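PDB 2FBI: probable transcriptional regulator from Pseudomonas aeruginosa, which probably binds DNA as a homodimer through winged helix-turn-helix domains and regulates transcription, as other members of the MarR family do. Local coordinates for residues 27-32 and 105-110; 39-44 and 60-65; 78-83 and 94-99. All coordinates share one frame; numbering follows the deposited sequence.

Interaction 1: residues 27-32 and 105-110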
loop_
_atom_site.group_PDB
_atom_site.type_symbol
_atom_site.label_atom_id
_atom_site.label_comp_id
_atom_site.label_asym_id
_atom_site.label_seq_id
_atom_site.Cartn_x
_atom_site.Cartn_y
_atom_site.Cartn_z
ATOM N N PRO A 27 -12.915 4.950 -9.813
ATOM C CA PRO A 27 -13.766 5.652 -10.808
ATOM C C PRO A 27 -14.209 7.015 -10.394
ATOM O O PRO A 27 -14.034 7.950 -11.171
ATOM C CB PRO A 27 -14.918 4.682 -11.026
ATOM C CG PRO A 27 -14.331 3.379 -10.747
ATOM C CD PRO A 27 -13.485 3.632 -9.505
ATOM N N SER A 28 -14.681 7.211 -9.169
ATOM C CA SER A 28 -15.034 8.589 -8.769
ATOM C C SER A 28 -13.851 9.566 -8.720
ATOM O O SER A 28 -14.006 10.770 -8.976
ATOM C CB SER A 28 -15.761 8.633 -7.425
ATOM O OG SER A 28 -16.372 7.373 -7.172
ATOM N N LEU A 29 -12.703 9.058 -8.301
ATOM C CA LEU A 29 -11.469 9.808 -8.421
ATOM C C LEU A 29 -11.098 9.890 -9.912
ATOM O O LEU A 29 -10.776 10.936 -10.342
ATOM C CB LEU A 29 -10.321 9.158 -7.608
ATOM C CG LEU A 29 -10.509 8.847 -6.105
ATOM C CD1 LEU A 29 -9.425 7.936 -5.635
ATOM C CD2 LEU A 29 -10.567 10.141 -5.280
ATOM N N ASN A 30 -11.096 8.791 -10.673
ATOM C CA ASN A 30 -11.002 8.897 -12.164
ATOM C C ASN A 30 -11.951 10.039 -12.573
ATOM O O ASN A 30 -11.504 11.175 -12.859
ATOM C CB ASN A 30 -11.383 7.561 -12.881
ATOM C CG ASN A 30 -10.307 6.452 -12.739
ATOM O OD1 ASN A 30 -9.204 6.709 -12.250
ATOM N ND2 ASN A 30 -10.633 5.226 -13.154
ATOM N N GLN A 31 -13.267 9.800 -12.434
ATOM C CA GLN A 31 -14.317 10.834 -12.755
ATOM C C GLN A 31 -14.092 12.236 -12.237
ATOM O O GLN A 31 -14.605 13.180 -12.811
ATOM C CB GLN A 31 -15.760 10.378 -12.398
ATOM C CG GLN A 31 -16.376 9.415 -13.414
ATOM C CD GLN A 31 -17.201 8.278 -12.768
ATOM O OE1 GLN A 31 -17.833 8.450 -11.701
ATOM N NE2 GLN A 31 -17.197 7.110 -13.422
ATOM N N HIS A 32 -13.332 12.412 -11.169
ATOM C CA HIS A 32 -13.184 13.789 -10.613
ATOM C C HIS A 32 -11.794 14.351 -10.968
ATOM O O HIS A 32 -11.413 15.458 -10.573
ATOM C CB HIS A 32 -13.361 13.803 -9.100
ATOM C CG HIS A 32 -14.784 13.911 -8.634
ATOM N ND1 HIS A 32 -15.273 15.038 -8.006
ATOM C CD2 HIS A 32 -15.808 13.023 -8.662
ATOM C CE1 HIS A 32 -16.539 14.846 -7.676
ATOM N NE2 HIS A 32 -16.888 13.631 -8.061
ATOM N N VAL A 105 -15.560 18.438 -0.035
ATOM C CA VAL A 105 -17.043 18.355 0.159
ATOM C C VAL A 105 -17.774 17.722 -1.045
ATOM O O VAL A 105 -18.531 16.779 -0.886
ATOM C CB VAL A 105 -17.656 19.739 0.534
ATOM C CG1 VAL A 105 -19.207 19.683 0.507
ATOM C CG2 VAL A 105 -17.161 20.207 1.889
ATOM N N SER A 106 -17.532 18.215 -2.255
ATOM C CA SER A 106 -18.255 17.643 -3.385
ATOM C C SER A 106 -17.924 16.184 -3.715
ATOM O O SER A 106 -18.750 15.493 -4.277
ATOM C CB SER A 106 -18.160 18.527 -4.619
ATOM O OG SER A 106 -16.898 18.440 -5.188
ATOM N N MET A 107 -16.740 15.703 -3.356
ATOM C CA MET A 107 -16.404 14.316 -3.579
ATOM C C MET A 107 -17.002 13.394 -2.538
ATOM O O MET A 107 -17.201 12.231 -2.798
ATOM C CB MET A 107 -14.891 14.149 -3.587
ATOM C CG MET A 107 -14.253 14.562 -4.919
ATOM S SD MET A 107 -13.180 13.258 -5.478
ATOM C CE MET A 107 -14.199 11.818 -5.202
ATOM N N SER A 108 -17.319 13.944 -1.370
ATOM C CA SER A 108 -17.693 13.147 -0.196
ATOM C C SER A 108 -18.993 12.382 -0.342
ATOM O O SER A 108 -19.096 11.296 0.193
ATOM C CB SER A 108 -17.704 14.005 1.096
ATOM O OG SER A 108 -18.815 14.899 1.081
ATOM N N GLY A 109 -19.965 12.917 -1.086
ATOM C CA GLY A 109 -21.215 12.180 -1.344
ATOM C C GLY A 109 -20.961 10.924 -2.162
ATOM O O GLY A 109 -21.369 9.808 -1.777
ATOM N N ASP A 110 -20.226 11.080 -3.261
ATOM C CA ASP A 110 -19.761 9.905 -4.018
ATOM C C ASP A 110 -18.982 8.911 -3.133
ATOM O O ASP A 110 -19.260 7.713 -3.149
ATOM C CB ASP A 110 -18.949 10.323 -5.269
ATOM C CG ASP A 110 -19.824 10.989 -6.353
ATOM O OD1 ASP A 110 -21.045 10.679 -6.408
ATOM O OD2 ASP A 110 -19.310 11.843 -7.135
HETATM O O HOH W 1 -18.505 9.439 -9.499
#

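Interaction 2: residues 39-44 and 60-65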
loop_
_atom_site.group_PDB
_atom_site.type_symbol
_atom_site.label_atom_id
_atom_site.label_comp_id
_atom_site.label_asym_id
_atom_site.label_seq_id
_atom_site.Cartn_x
_atom_site.Cartn_y
_atom_site.Cartn_z
ATOM N N TRP A 39 -5.683 12.430 -3.202
ATOM C CA TRP A 39 -6.875 12.259 -2.392
ATOM C C TRP A 39 -6.456 11.911 -0.914
ATOM O O TRP A 39 -7.075 12.402 0.024
ATOM C CB TRP A 39 -7.781 11.163 -2.969
ATOM C CG TRP A 39 -9.091 11.004 -2.151
ATOM C CD1 TRP A 39 -9.520 9.898 -1.452
ATOM C CD2 TRP A 39 -10.058 12.046 -1.886
ATOM N NE1 TRP A 39 -10.722 10.192 -0.802
ATOM C CE2 TRP A 39 -11.062 11.496 -1.052
ATOM C CE3 TRP A 39 -10.166 13.391 -2.288
ATOM C CZ2 TRP A 39 -12.192 12.237 -0.634
ATOM C CZ3 TRP A 39 -11.264 14.146 -1.849
ATOM C CH2 TRP A 39 -12.257 13.565 -1.012
ATOM N N ARG A 40 -5.416 11.055 -0.737
ATOM C CA ARG A 40 -4.852 10.786 0.621
ATOM C C ARG A 40 -4.405 12.017 1.333
ATOM O O ARG A 40 -4.640 12.181 2.527
ATOM C CB ARG A 40 -3.680 9.768 0.629
ATOM C CG ARG A 40 -4.148 8.416 0.139
ATOM C CD ARG A 40 -3.301 7.190 0.552
ATOM N NE ARG A 40 -1.932 7.236 0.068
ATOM C CZ ARG A 40 -1.508 6.840 -1.131
ATOM N NH1 ARG A 40 -0.203 6.922 -1.386
ATOM N NH2 ARG A 40 -2.352 6.402 -2.087
ATOM N N VAL A 41 -3.663 12.834 0.627
ATOM C CA VAL A 41 -3.223 14.092 1.120
ATOM C C VAL A 41 -4.422 15.013 1.489
ATOM O O VAL A 41 -4.529 15.545 2.609
ATOM C CB VAL A 41 -2.280 14.746 0.074
ATOM C CG1 VAL A 41 -1.996 16.145 0.446
ATOM C CG2 VAL A 41 -0.932 13.993 0.041
ATOM N N ILE A 42 -5.354 15.158 0.565
ATOM C CA ILE A 42 -6.564 15.951 0.844
ATOM C C ILE A 42 -7.305 15.408 2.077
ATOM O O ILE A 42 -7.655 16.170 2.977
ATOM C CB ILE A 42 -7.505 15.950 -0.413
ATOM C CG1 ILE A 42 -6.855 16.758 -1.529
ATOM C CG2 ILE A 42 -8.889 16.519 -0.032
ATOM C CD1 ILE A 42 -7.470 16.566 -2.920
ATOM N N ARG A 43 -7.496 14.090 2.125
ATOM C CA ARG A 43 -8.157 13.451 3.262
ATOM C C ARG A 43 -7.481 13.751 4.605
ATOM O O ARG A 43 -8.162 13.994 5.602
ATOM C CB ARG A 43 -8.183 11.930 3.102
ATOM C CG ARG A 43 -9.205 11.393 2.104
ATOM C CD ARG A 43 -10.536 11.414 2.761
ATOM N NE ARG A 43 -11.021 10.089 3.093
ATOM C CZ ARG A 43 -11.828 9.817 4.119
ATOM N NH1 ARG A 43 -12.245 8.594 4.286
ATOM N NH2 ARG A 43 -12.184 10.755 4.998
ATOM N N ILE A 44 -6.148 13.678 4.649
ATOM C CA ILE A 44 -5.416 13.944 5.935
ATOM C C ILE A 44 -5.464 15.400 6.304
ATOM O O ILE A 44 -5.637 15.770 7.437
ATOM C CB ILE A 44 -3.920 13.472 5.837
ATOM C CG1 ILE A 44 -3.881 11.942 5.880
ATOM C CG2 ILE A 44 -3.061 14.063 6.996
ATOM C CD1 ILE A 44 -2.871 11.401 4.962
ATOM N N ALA A 60 0.197 10.209 5.252
ATOM C CA ALA A 60 -0.473 10.046 3.962
ATOM C C ALA A 60 0.099 8.915 3.219
ATOM O O ALA A 60 -0.418 8.570 2.137
ATOM C CB ALA A 60 -0.354 11.317 3.105
ATOM N N CYS A 61 1.170 8.340 3.769
ATOM C CA CYS A 61 1.821 7.200 3.180
ATOM C C CYS A 61 2.181 7.532 1.712
ATOM O O CYS A 61 1.632 6.945 0.754
ATOM C CB CYS A 61 0.914 5.967 3.305
ATOM S SG CYS A 61 0.802 5.325 5.010
ATOM N N ILE A 62 3.085 8.517 1.564
ATOM C CA ILE A 62 3.706 8.887 0.290
ATOM C C ILE A 62 5.236 8.949 0.498
ATOM O O ILE A 62 5.712 9.373 1.553
ATOM C CB ILE A 62 3.063 10.200 -0.253
ATOM C CG1 ILE A 62 1.590 9.917 -0.627
ATOM C CG2 ILE A 62 3.825 10.738 -1.449
ATOM C CD1 ILE A 62 0.700 11.115 -0.848
ATOM N N LEU A 63 6.009 8.477 -0.478
ATOM C CA LEU A 63 7.487 8.545 -0.387
ATOM C C LEU A 63 7.978 9.942 -0.728
ATOM O O LEU A 63 7.460 10.544 -1.680
ATOM C CB LEU A 63 8.145 7.515 -1.313
ATOM C CG LEU A 63 8.138 6.068 -0.791
ATOM C CD1 LEU A 63 8.642 5.129 -1.907
ATOM C CD2 LEU A 63 8.965 5.906 0.510
ATOM N N ARG A 64 8.974 10.451 0.003
ATOM C CA ARG A 64 9.303 11.894 -0.115
ATOM C C ARG A 64 9.609 12.469 -1.511
ATOM O O ARG A 64 9.335 13.654 -1.748
ATOM C CB ARG A 64 10.267 12.430 0.972
ATOM C CG ARG A 64 11.742 12.025 0.949
ATOM C CD ARG A 64 12.447 12.484 2.290
ATOM N NE ARG A 64 11.676 12.122 3.502
ATOM C CZ ARG A 64 12.093 11.337 4.507
ATOM N NH1 ARG A 64 13.323 10.810 4.520
ATOM N NH2 ARG A 64 11.268 11.089 5.526
ATOM N N PRO A 65 10.179 11.650 -2.429
ATOM C CA PRO A 65 10.390 12.233 -3.756
ATOM C C PRO A 65 9.078 12.447 -4.516
ATOM O O PRO A 65 8.967 13.425 -5.260
ATOM C CB PRO A 65 11.294 11.208 -4.469
ATOM C CG PRO A 65 11.772 10.252 -3.381
ATOM C CD PRO A 65 10.698 10.266 -2.346
#

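Interaction 3: residues 78-83 and 94-99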
loop_
_atom_site.group_PDB
_atom_site.type_symbol
_atom_site.label_atom_id
_atom_site.label_comp_id
_atom_site.label_asym_id
_atom_site.label_seq_id
_atom_site.Cartn_x
_atom_site.Cartn_y
_atom_site.Cartn_z
ATOM N N GLY A 78 -4.516 25.184 -6.924
ATOM C CA GLY A 78 -5.235 25.907 -5.920
ATOM C C GLY A 78 -5.873 25.080 -4.800
ATOM O O GLY A 78 -6.703 25.618 -4.058
ATOM N N ILE A 79 -5.496 23.804 -4.659
ATOM C CA ILE A 79 -6.052 22.882 -3.635
ATOM C C ILE A 79 -5.420 23.023 -2.241
ATOM O O ILE A 79 -6.124 22.989 -1.193
ATOM C CB ILE A 79 -5.974 21.422 -4.096
ATOM C CG1 ILE A 79 -6.605 21.231 -5.488
ATOM C CG2 ILE A 79 -6.574 20.463 -3.057
ATOM C CD1 ILE A 79 -8.062 21.537 -5.565
ATOM N N VAL A 80 -4.090 23.173 -2.220
ATOM C CA VAL A 80 -3.373 23.415 -0.976
ATOM C C VAL A 80 -2.553 24.729 -1.035
ATOM O O VAL A 80 -2.252 25.218 -2.109
ATOM C CB VAL A 80 -2.443 22.195 -0.656
ATOM C CG1 VAL A 80 -3.238 20.880 -0.665
ATOM C CG2 VAL A 80 -1.216 22.158 -1.655
ATOM N N ARG A 81 -2.222 25.263 0.135
ATOM C CA ARG A 81 -1.304 26.379 0.365
ATOM C C ARG A 81 -0.089 25.864 1.198
ATOM O O ARG A 81 -0.259 25.054 2.096
ATOM C CB ARG A 81 -2.024 27.452 1.189
ATOM C CG ARG A 81 -1.218 28.752 1.469
ATOM C CD ARG A 81 -1.973 29.640 2.493
ATOM N NE ARG A 81 -3.290 29.884 1.952
ATOM C CZ ARG A 81 -3.532 30.661 0.895
ATOM N NH1 ARG A 81 -2.521 31.327 0.332
ATOM N NH2 ARG A 81 -4.785 30.799 0.410
ATOM N N ARG A 82 1.116 26.364 0.908
ATOM C CA ARG A 82 2.345 26.008 1.645
ATOM C C ARG A 82 2.916 27.264 2.216
ATOM O O ARG A 82 2.923 28.280 1.539
ATOM C CB ARG A 82 3.375 25.339 0.733
ATOM C CG ARG A 82 3.050 23.893 0.469
ATOM C CD ARG A 82 4.143 23.136 -0.313
ATOM N NE ARG A 82 4.485 23.715 -1.604
ATOM C CZ ARG A 82 5.362 23.179 -2.469
ATOM N NH1 ARG A 82 5.997 22.030 -2.188
ATOM N NH2 ARG A 82 5.583 23.780 -3.645
ATOM N N TRP A 83 3.355 27.208 3.462
ATOM C CA TRP A 83 3.916 28.359 4.134
ATOM C C TRP A 83 4.990 27.944 5.112
ATOM O O TRP A 83 4.894 26.876 5.730
ATOM C CB TRP A 83 2.836 29.150 4.911
ATOM C CG TRP A 83 1.777 28.301 5.614
ATOM C CD1 TRP A 83 0.695 27.663 5.017
ATOM C CD2 TRP A 83 1.670 28.027 7.016
ATOM N NE1 TRP A 83 -0.051 27.025 5.978
ATOM C CE2 TRP A 83 0.522 27.242 7.205
ATOM C CE3 TRP A 83 2.441 28.363 8.137
ATOM C CZ2 TRP A 83 0.148 26.775 8.450
ATOM C CZ3 TRP A 83 2.047 27.905 9.381
ATOM C CH2 TRP A 83 0.925 27.126 9.528
ATOM N N VAL A 94 1.489 22.727 5.496
ATOM C CA VAL A 94 0.588 22.602 4.379
ATOM C C VAL A 94 -0.869 22.637 4.909
ATOM O O VAL A 94 -1.188 22.049 5.932
ATOM C CB VAL A 94 0.828 21.292 3.548
ATOM C CG1 VAL A 94 0.063 21.348 2.289
ATOM C CG2 VAL A 94 2.332 21.050 3.209
ATOM N N ASN A 95 -1.741 23.305 4.166
ATOM C CA ASN A 95 -3.187 23.205 4.450
ATOM C C ASN A 95 -4.089 23.259 3.204
ATOM O O ASN A 95 -3.685 23.697 2.114
ATOM C CB ASN A 95 -3.607 24.221 5.540
ATOM C CG ASN A 95 -3.507 25.647 5.075
ATOM O OD1 ASN A 95 -2.487 26.303 5.258
ATOM N ND2 ASN A 95 -4.592 26.157 4.477
ATOM N N LEU A 96 -5.301 22.755 3.345
ATOM C CA LEU A 96 -6.258 22.890 2.219
ATOM C C LEU A 96 -6.644 24.351 2.038
ATOM O O LEU A 96 -6.738 25.105 3.003
ATOM C CB LEU A 96 -7.490 22.033 2.458
ATOM C CG LEU A 96 -7.247 20.541 2.368
ATOM C CD1 LEU A 96 -8.452 19.862 3.015
ATOM C CD2 LEU A 96 -7.014 20.109 0.906
ATOM N N THR A 97 -6.808 24.773 0.796
ATOM C CA THR A 97 -7.383 26.102 0.530
ATOM C C THR A 97 -8.939 25.987 0.595
ATOM O O THR A 97 -9.481 24.863 0.673
ATOM C CB THR A 97 -7.051 26.549 -0.870
ATOM O OG1 THR A 97 -7.503 25.542 -1.749
ATOM C CG2 THR A 97 -5.438 26.711 -1.091
ATOM N N GLU A 98 -9.653 27.126 0.504
ATOM C CA GLU A 98 -11.153 27.080 0.459
ATOM C C GLU A 98 -11.562 26.255 -0.734
ATOM O O GLU A 98 -12.489 25.450 -0.661
ATOM C CB GLU A 98 -11.793 28.480 0.399
ATOM C CG GLU A 98 -11.440 29.327 1.639
ATOM C CD GLU A 98 -11.870 30.827 1.485
ATOM O OE1 GLU A 98 -12.807 31.103 0.710
ATOM O OE2 GLU A 98 -11.302 31.722 2.166
ATOM N N LYS A 99 -10.837 26.408 -1.823
ATOM C CA LYS A 99 -11.132 25.601 -2.963
ATOM C C LYS A 99 -10.911 24.082 -2.726
ATOM O O LYS A 99 -11.712 23.220 -3.165
ATOM C CB LYS A 99 -10.337 26.138 -4.162
ATOM C CG LYS A 99 -10.565 25.323 -5.421
ATOM C CD LYS A 99 -9.558 25.736 -6.510
ATOM C CE LYS A 99 -9.579 24.743 -7.674
ATOM N NZ LYS A 99 -8.879 25.381 -8.870
#

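Interaction 1: residues 27-32 and 105-110
His32 and Met107 bring together two helices of a MarR-type winged-helix subunit, the short helix 26-32 and the long helix 98-122. The local axes run roughly antiparallel (146°) and come no closer than 10.6 Å, so side chains rather than backbones bridge the gap. The tightly packed part is built round Met107. Its first torsion (-79°) sets CG, and the bend at chi2 SD, over one face of the His32 imidazole; chi3 directs CE onward. CG makes a CH-pi contact 3.7 Å from the ring centroid of His32, while SD lies over the same ring, offset toward its rim, in a sulfur-aromatic contact. Beyond the sulfur, Met107 CE touches Ser28 O and, in another direction, Leu29 CD2, 4.0 Å away. Leu29 crosses Met107 at about a right angle, and both side chains also rest on Trp39 of helix 36-48, which carries this packing into the interior. Next to it the CB atoms of Ser28 and Asp110 approach to 4.2 Å, while the hydroxyl of Ser28 bonds to Asn114 one turn further along the long helix.

Toward solvent the contact is looser and more polar. Gln31, itself exposed, takes part only through a water, which donates to Gln31 OE1 and makes no more than a weak, long bond of 3.5 Å to Asp110 OD2. The firmer polar link is the one from the imidazole to the aspartate: together with the methionine on the ring face, it limits how His32 can turn, and the nearby carboxylate would probably favour a protonated ring. His32 NE2 donates to Asp110 OD2 at 3.1 Å, close to the ring plane and nearly along the carboxylate C-O axis, with the ring and carboxylate planes 76° apart.

Interaction 2: residues 39-44 and 60-65
Arg40 grips two successive backbone carbonyls, those of Ala60 and Cys61, with one edge of its guanidinium group. NE donates to the O of Ala60 at 2.9 Å, close to the guanidinium plane and fairly straight at 161°. NH1 donates to the O of Cys61 at 2.8 Å, this time tilted somewhat out of that plane. A bend at chi3 (-61°) turns the end of the arginine toward both oxygens. The carbonyls are presented together because the chain leaves helix 53-59 here, Cys61 taking a positive phi. With two bonds the group's rotation is fixed; NH2 meanwhile comes close to the like-charged Arg18 NH2.

Next to the polar grip, Ile62 CG1 lies 3.6 Å from Arg40 NH1. Its CD1 presses tightly against Val41 CG2, at 3.4 Å, the two side chains crossing at about a right angle. Val41 CG2 also reaches Ala60 CB at 4.1 Å. Ile44 is also directed toward Ala60, but its CD1 is modelled too close for that contact to be trusted.

Residues 60-63 form the turn of the helix-turn-helix, between helix 53-59 and helix 64-76, the latter probably the DNA-recognition helix as in relatives. Helix 36-48 braces that turn: Val41 continues onto Met67, Val70 and Leu74, Ile44 packs on Leu56, and Leu15 of the second subunit touches Arg40.

Interaction 3: residues 78-83 and 94-99
Asn95 and Arg81 face each other as a hydrogen-bonded pair in the antiparallel hairpin that forms the wing of this winged-helix domain. Their backbones exchange two bonds, Arg81 N to Asn95 O at 2.9 Å and Asn95 N to Arg81 O at 3.1 Å. From CB, which leaves the sheet on the same face as that of Arg81, the Asn95 side chain rises with CG between its own backbone N and carbonyl carbon (chi1 68°). CG thereby comes to the edge of the Trp83 indole, in its plane. OD1 goes further and accepts from Trp83 NE1 at 2.6 Å, and ND2 turns back to donate to Leu96 O at 2.8 Å, from above that carbonyl's plane. Both ends of the amide are thus used, which settles its flip.

Where the strand ends, Thr97 N donates to Ile79 O at 2.8 Å, while Thr97 OG1 caps Gly100 N at the start of helix 98-122. Val80, Val94 and Leu96 pack instead on Leu45 of helix 36-48. The chemistry is therefore divided: directional polar bonds set the hairpin register and the orientation of Trp83, while aliphatic packing seats the wing on the helical body.

How the interactions relate
Helix 36-48 lies at the middle of the three contacts. Interaction 2 uses it directly; its Trp39 reaches interaction 1, and its Ile42 packs on Ile79 and Leu96 of interaction 3. The centres of interactions 1 and 2 are about 17 Å apart, those of 2 and 3 about 14 Å. Interactions 1 and 3 do not touch, yet share helix 98-122, which starts at the wing and runs back to helix 26-32. Along the chain, interaction 1 encloses the other two, and interaction 2 closes before interaction 3 opens. The helix-turn-helix and wing, probably the DNA-reading parts, are thus packed into one body with the long helix.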